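Local coordinates for protein TbpB (PDB 3HOL) that probably binds host transferrin as the lipoprotein component of the bacterial transferrin receptor, a step in iron acquisition by Actinobacillus pleuropneumoniae, at residues L23-G29 against S233-Y239; V51-G55 against V103-G107. One frame throughout, in Å; residues are numbered along the deposited sequence.

Contact 1 (L23-G29 against S233-Y239)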
loop_
_atom_site.group_PDB
_atom_site.type_symbol
_atom_site.label_atom_id
_atom_site.label_comp_id
_atom_site.label_asym_id
_atom_site.label_seq_id
_atom_site.Cartn_x
_atom_site.Cartn_y
_atom_site.Cartn_z
ATOM N N LEU A 23 4.207 -13.641 8.422
ATOM C CA LEU A 23 4.042 -12.446 9.273
ATOM C C LEU A 23 4.442 -11.176 8.530
ATOM O O LEU A 23 4.458 -10.072 9.112
ATOM C CB LEU A 23 4.883 -12.563 10.550
ATOM C CG LEU A 23 4.426 -13.613 11.541
ATOM C CD1 LEU A 23 5.399 -13.634 12.708
ATOM C CD2 LEU A 23 3.007 -13.232 11.979
ATOM N N MET A 24 4.772 -11.327 7.255
ATOM C CA MET A 24 5.462 -10.257 6.554
ATOM C C MET A 24 4.623 -9.604 5.436
ATOM O O MET A 24 5.145 -8.805 4.663
ATOM C CB MET A 24 6.817 -10.760 6.036
ATOM C CG MET A 24 7.724 -11.387 7.146
ATOM S SD MET A 24 7.925 -10.216 8.530
ATOM C CE MET A 24 9.296 -9.258 7.961
ATOM N N GLU A 25 3.353 -9.975 5.331
ATOM C CA GLU A 25 2.458 -9.395 4.325
ATOM C C GLU A 25 2.073 -7.968 4.731
ATOM O O GLU A 25 1.782 -7.725 5.896
ATOM C CB GLU A 25 1.197 -10.266 4.142
ATOM C CG GLU A 25 1.473 -11.622 3.395
ATOM C CD GLU A 25 1.713 -11.457 1.875
ATOM O OE1 GLU A 25 1.439 -10.355 1.335
ATOM O OE2 GLU A 25 2.184 -12.430 1.205
ATOM N N PRO A 26 2.065 -7.012 3.768
ATOM C CA PRO A 26 1.654 -5.653 4.071
ATOM C C PRO A 26 0.150 -5.589 4.286
ATOM O O PRO A 26 -0.602 -6.378 3.695
ATOM C CB PRO A 26 2.083 -4.874 2.809
ATOM C CG PRO A 26 1.956 -5.903 1.722
ATOM C CD PRO A 26 2.551 -7.131 2.389
ATOM N N ALA A 27 -0.302 -4.686 5.158
ATOM C CA ALA A 27 -1.747 -4.446 5.310
ATOM C C ALA A 27 -1.964 -3.044 5.862
ATOM O O ALA A 27 -1.006 -2.470 6.353
ATOM C CB ALA A 27 -2.326 -5.451 6.289
ATOM N N LEU A 28 -3.191 -2.501 5.830
ATOM C CA LEU A 28 -3.384 -1.189 6.448
ATOM C C LEU A 28 -2.995 -1.273 7.913
ATOM O O LEU A 28 -2.477 -0.304 8.485
ATOM C CB LEU A 28 -4.813 -0.637 6.265
ATOM C CG LEU A 28 -5.187 -0.273 4.818
ATOM C CD1 LEU A 28 -6.594 0.350 4.778
ATOM C CD2 LEU A 28 -4.166 0.699 4.211
ATOM N N GLY A 29 -3.284 -2.416 8.530
ATOM C CA GLY A 29 -3.016 -2.577 9.961
ATOM C C GLY A 29 -3.207 -4.011 10.423
ATOM O O GLY A 29 -3.595 -4.881 9.624
ATOM N N SER A 233 10.504 -10.625 12.660
ATOM C CA SER A 233 9.237 -10.357 11.961
ATOM C C SER A 233 8.768 -8.915 12.160
ATOM O O SER A 233 7.579 -8.642 12.402
ATOM C CB SER A 233 8.148 -11.350 12.397
ATOM O OG SER A 233 7.894 -11.228 13.809
ATOM N N LEU A 234 9.704 -7.981 12.071
ATOM C CA LEU A 234 9.321 -6.573 12.109
ATOM C C LEU A 234 8.833 -6.188 10.720
ATOM O O LEU A 234 9.547 -6.385 9.729
ATOM C CB LEU A 234 10.515 -5.686 12.504
ATOM C CG LEU A 234 10.127 -4.212 12.777
ATOM C CD1 LEU A 234 10.980 -3.622 13.922
ATOM C CD2 LEU A 234 10.289 -3.378 11.542
ATOM N N GLU A 235 7.640 -5.612 10.636
ATOM C CA GLU A 235 7.094 -5.183 9.336
ATOM C C GLU A 235 6.200 -4.024 9.601
ATOM O O GLU A 235 5.359 -4.057 10.558
ATOM C CB GLU A 235 6.293 -6.314 8.632
ATOM C CG GLU A 235 6.020 -6.138 7.085
ATOM C CD GLU A 235 4.876 -5.177 6.693
ATOM O OE1 GLU A 235 4.028 -4.786 7.555
ATOM O OE2 GLU A 235 4.795 -4.820 5.475
ATOM N N GLY A 236 6.334 -2.993 8.759
ATOM C CA GLY A 236 5.407 -1.857 8.866
ATOM C C GLY A 236 5.356 -1.073 7.584
ATOM O O GLY A 236 5.852 -1.543 6.588
ATOM N N GLY A 237 4.750 0.115 7.622
ATOM C CA GLY A 237 4.603 0.915 6.425
ATOM C C GLY A 237 4.739 2.399 6.702
ATOM O O GLY A 237 4.623 2.845 7.869
ATOM N N PHE A 238 5.013 3.135 5.625
ATOM C CA PHE A 238 4.917 4.571 5.620
ATOM C C PHE A 238 3.560 4.953 5.139
ATOM O O PHE A 238 3.064 4.392 4.183
ATOM C CB PHE A 238 5.991 5.159 4.704
ATOM C CG PHE A 238 7.388 4.890 5.201
ATOM C CD1 PHE A 238 7.890 5.615 6.305
ATOM C CD2 PHE A 238 8.178 3.912 4.598
ATOM C CE1 PHE A 238 9.177 5.395 6.776
ATOM C CE2 PHE A 238 9.479 3.656 5.082
ATOM C CZ PHE A 238 9.975 4.432 6.184
ATOM N N TYR A 239 2.960 5.909 5.833
ATOM C CA TYR A 239 1.603 6.345 5.531
ATOM C C TYR A 239 1.578 7.885 5.429
ATOM O O TYR A 239 2.459 8.568 5.942
ATOM C CB TYR A 239 0.666 5.910 6.645
ATOM C CG TYR A 239 0.539 4.406 6.861
ATOM C CD1 TYR A 239 -0.524 3.700 6.305
ATOM C CD2 TYR A 239 1.443 3.714 7.672
ATOM C CE1 TYR A 239 -0.684 2.328 6.525
ATOM C CE2 TYR A 239 1.302 2.321 7.907
ATOM C CZ TYR A 239 0.214 1.641 7.330
ATOM O OH TYR A 239 0.016 0.281 7.532
HETATM O O HOH W 1 4.983 -8.885 11.601
HETATM O O HOH W 2 5.995 -6.312 3.636
#
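L23 starts over S233 and L28 ends near Y239, so the loop and the strand run in the same general direction. Near the start the chains come close, with the CA atoms of M24 and E235 6.0 Å apart; at P26 the loop has drawn farther from G236. No direct backbone hydrogen bond crosses the gap. Instead one water donates to L23 O and S233 O, lying 2.7 Å from S233 O, and a second donates to M24 O and E235 OE2.

Apolar atoms meet first at L23, which lays CD1 against S233 CB (3.6 Å), while S233 OG has its hydrogen bond from V251 N. M24 folds back: the bend at chi2 (-54°) brings SD against S233 CA, and the further bend at chi3 (-86°) puts CE 3.4 Å from L234 O. E235 stands up from the strand with CG anti to its own N (chi1 -163°), its CG running alongside M24 O and OE2 ending 3.5 Å from P26 CA. Both carboxylate oxygens are engaged, OE1 by a salt bridge to R206 and OE2 by the second water. At the far end Y239 OH lies 2.7 Å from L28 O, a weak hydrogen bond, with L28 O oblique to the ring. A27 O, 3.2 Å from Y239 OH at the ring edge, leaves the proton's place unsettled, and R206 NH1 bonds to that hydroxyl too.

Strand 231-239 runs between strands 206-213 and 245-251 of the barrel. E235 and Y239 rise from the side that meets the loop and reach Y105 of strand 101-107, whereas L234 and F238 leave from the other side, against F207 and residues of strand 245-251.

Contact 2 (V51-G55 against V103-G107)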
loop_
_atom_site.group_PDB
_atom_site.type_symbol
_atom_site.label_atom_id
_atom_site.label_comp_id
_atom_site.label_asym_id
_atom_site.label_seq_id
_atom_site.Cartn_x
_atom_site.Cartn_y
_atom_site.Cartn_z
ATOM N N VAL A 51 -5.848 -9.142 10.243
ATOM C CA VAL A 51 -5.640 -7.975 9.385
ATOM C C VAL A 51 -6.696 -6.906 9.657
ATOM O O VAL A 51 -7.839 -7.205 9.903
ATOM C CB VAL A 51 -5.584 -8.357 7.853
ATOM C CG1 VAL A 51 -6.703 -9.267 7.450
ATOM C CG2 VAL A 51 -5.647 -7.135 6.984
ATOM N N ILE A 52 -6.295 -5.644 9.611
ATOM C CA ILE A 52 -7.241 -4.544 9.607
ATOM C C ILE A 52 -7.393 -3.975 8.181
ATOM O O ILE A 52 -6.378 -3.674 7.521
ATOM C CB ILE A 52 -6.748 -3.407 10.539
ATOM C CG1 ILE A 52 -6.732 -3.903 11.986
ATOM C CG2 ILE A 52 -7.667 -2.193 10.434
ATOM C CD1 ILE A 52 -6.221 -2.883 13.040
ATOM N N THR A 53 -8.643 -3.796 7.748
ATOM C CA THR A 53 -8.988 -3.256 6.405
ATOM C C THR A 53 -9.597 -1.845 6.440
ATOM O O THR A 53 -9.829 -1.233 5.400
ATOM C CB THR A 53 -9.968 -4.220 5.665
ATOM O OG1 THR A 53 -11.191 -4.336 6.398
ATOM C CG2 THR A 53 -9.363 -5.590 5.533
ATOM N N ASN A 54 -9.845 -1.336 7.644
ATOM C CA ASN A 54 -10.435 -0.021 7.912
ATOM C C ASN A 54 -9.262 0.903 8.309
ATOM O O ASN A 54 -8.649 0.681 9.364
ATOM C CB ASN A 54 -11.451 -0.180 9.080
ATOM C CG ASN A 54 -12.055 1.124 9.539
ATOM O OD1 ASN A 54 -11.794 2.169 8.968
ATOM N ND2 ASN A 54 -12.887 1.070 10.588
ATOM N N GLY A 55 -8.950 1.900 7.470
ATOM C CA GLY A 55 -7.927 2.923 7.769
ATOM C C GLY A 55 -8.390 4.144 8.557
ATOM O O GLY A 55 -7.606 5.081 8.744
ATOM N N VAL A 103 -4.325 -5.312 21.128
ATOM C CA VAL A 103 -3.210 -4.385 20.791
ATOM C C VAL A 103 -3.187 -4.312 19.255
ATOM O O VAL A 103 -3.341 -5.356 18.563
ATOM C CB VAL A 103 -1.871 -4.891 21.384
ATOM C CG1 VAL A 103 -0.669 -3.950 21.013
ATOM C CG2 VAL A 103 -1.986 -5.025 22.959
ATOM N N TYR A 104 -3.006 -3.106 18.709
ATOM C CA TYR A 104 -3.124 -2.910 17.249
ATOM C C TYR A 104 -2.263 -1.757 16.709
ATOM O O TYR A 104 -1.791 -0.875 17.466
ATOM C CB TYR A 104 -4.591 -2.630 16.907
ATOM C CG TYR A 104 -5.011 -1.245 17.349
ATOM C CD1 TYR A 104 -4.983 -0.165 16.444
ATOM C CD2 TYR A 104 -5.361 -0.993 18.670
ATOM C CE1 TYR A 104 -5.302 1.117 16.857
ATOM C CE2 TYR A 104 -5.706 0.277 19.080
ATOM C CZ TYR A 104 -5.646 1.330 18.166
ATOM O OH TYR A 104 -5.976 2.605 18.551
ATOM N N TYR A 105 -2.029 -1.768 15.406
ATOM C CA TYR A 105 -1.713 -0.508 14.696
ATOM C C TYR A 105 -2.540 -0.454 13.449
ATOM O O TYR A 105 -2.921 -1.507 12.903
ATOM C CB TYR A 105 -0.234 -0.409 14.320
ATOM C CG TYR A 105 0.185 -1.155 13.037
ATOM C CD1 TYR A 105 0.211 -0.503 11.785
ATOM C CD2 TYR A 105 0.626 -2.482 13.098
ATOM C CE1 TYR A 105 0.597 -1.188 10.598
ATOM C CE2 TYR A 105 1.059 -3.175 11.927
ATOM C CZ TYR A 105 1.049 -2.490 10.685
ATOM O OH TYR A 105 1.433 -3.132 9.548
ATOM N N LYS A 106 -2.753 0.767 12.940
ATOM C CA LYS A 106 -3.315 0.926 11.616
ATOM C C LYS A 106 -2.894 2.257 11.012
ATOM O O LYS A 106 -2.364 3.143 11.715
ATOM C CB LYS A 106 -4.845 0.858 11.680
ATOM C CG LYS A 106 -5.436 1.978 12.600
ATOM C CD LYS A 106 -6.900 2.291 12.287
ATOM C CE LYS A 106 -7.834 1.228 12.730
ATOM N NZ LYS A 106 -9.236 1.495 12.205
ATOM N N GLY A 107 -3.107 2.370 9.709
ATOM C CA GLY A 107 -2.844 3.607 8.959
ATOM C C GLY A 107 -3.721 3.728 7.731
ATOM O O GLY A 107 -4.306 2.741 7.264
#
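I52 makes the apolar part of this contact, reaching over to three consecutive residues of strand 101-107. With CG1 anti to the carbonyl carbon (chi1 -65°) and the chain extended beyond it, CD1 comes to 3.6 Å from Y105 O and also touches Y104 CB. The other branch, CG2, lies 4.1 Å from K106 CE; here the two side chains cross at about a right angle, methyl against methylene. V31 and P61 fill in around I52.

At N54 the chemistry turns polar. K106 sends its chain across, bent at chi3, and NZ donates to N54 O at 3.0 Å. The ammonium does not follow a lone pair: it stands above the carbonyl plane, 49° out of it, with a C=O...N angle of 131°. N56 O and D59 O also accept from NZ, so three backbone carbonyls gather round one buried lysine end. The N54 amide turns to its own loop, OD1 accepting from N56 N in an Asx turn and ND2 donating to D59 OD2; its CG passes 3.9 Å from K106 NZ.

G55 brings backbone against backbone. Its CA lies 3.7 Å from G107 O, a carbonyl buried here that has no polar partner in the model, and the two glycine CA atoms are 5.3 Å apart.

Strand 29-33 runs between the two in a five-stranded antiparallel sheet, pairing G29 with I52 and Y30 with Y105. The contact therefore reaches across that middle strand from the edge strand 50-52 and the loop beyond it, an arrangement consistent with the small handle sheet that accompanies the barrel in the N-lobe of transferrin-binding protein B.

Overall arrangement
The two contacts meet around L28 and G29. In contact 1 the loop before G29 lies over the barrel strand 231-239; at contact 2 G29 O probably accepts from I52 N, and L28 O probably from G107 N. Y239 also packs on Y105 and G107, so barrel and five-stranded sheet meet directly. Contact 2 is buried and stays within the sheet and its adjoining loop, with one lysine gathering main-chain carbonyls. Contact 1, only partly buried, lays the loop that leads into strand 29-33 on the barrel and uses waters, a thioether and an arginine-bound carboxylate. Along the chain, contact 2 is nested inside the loop that contact 1 closes.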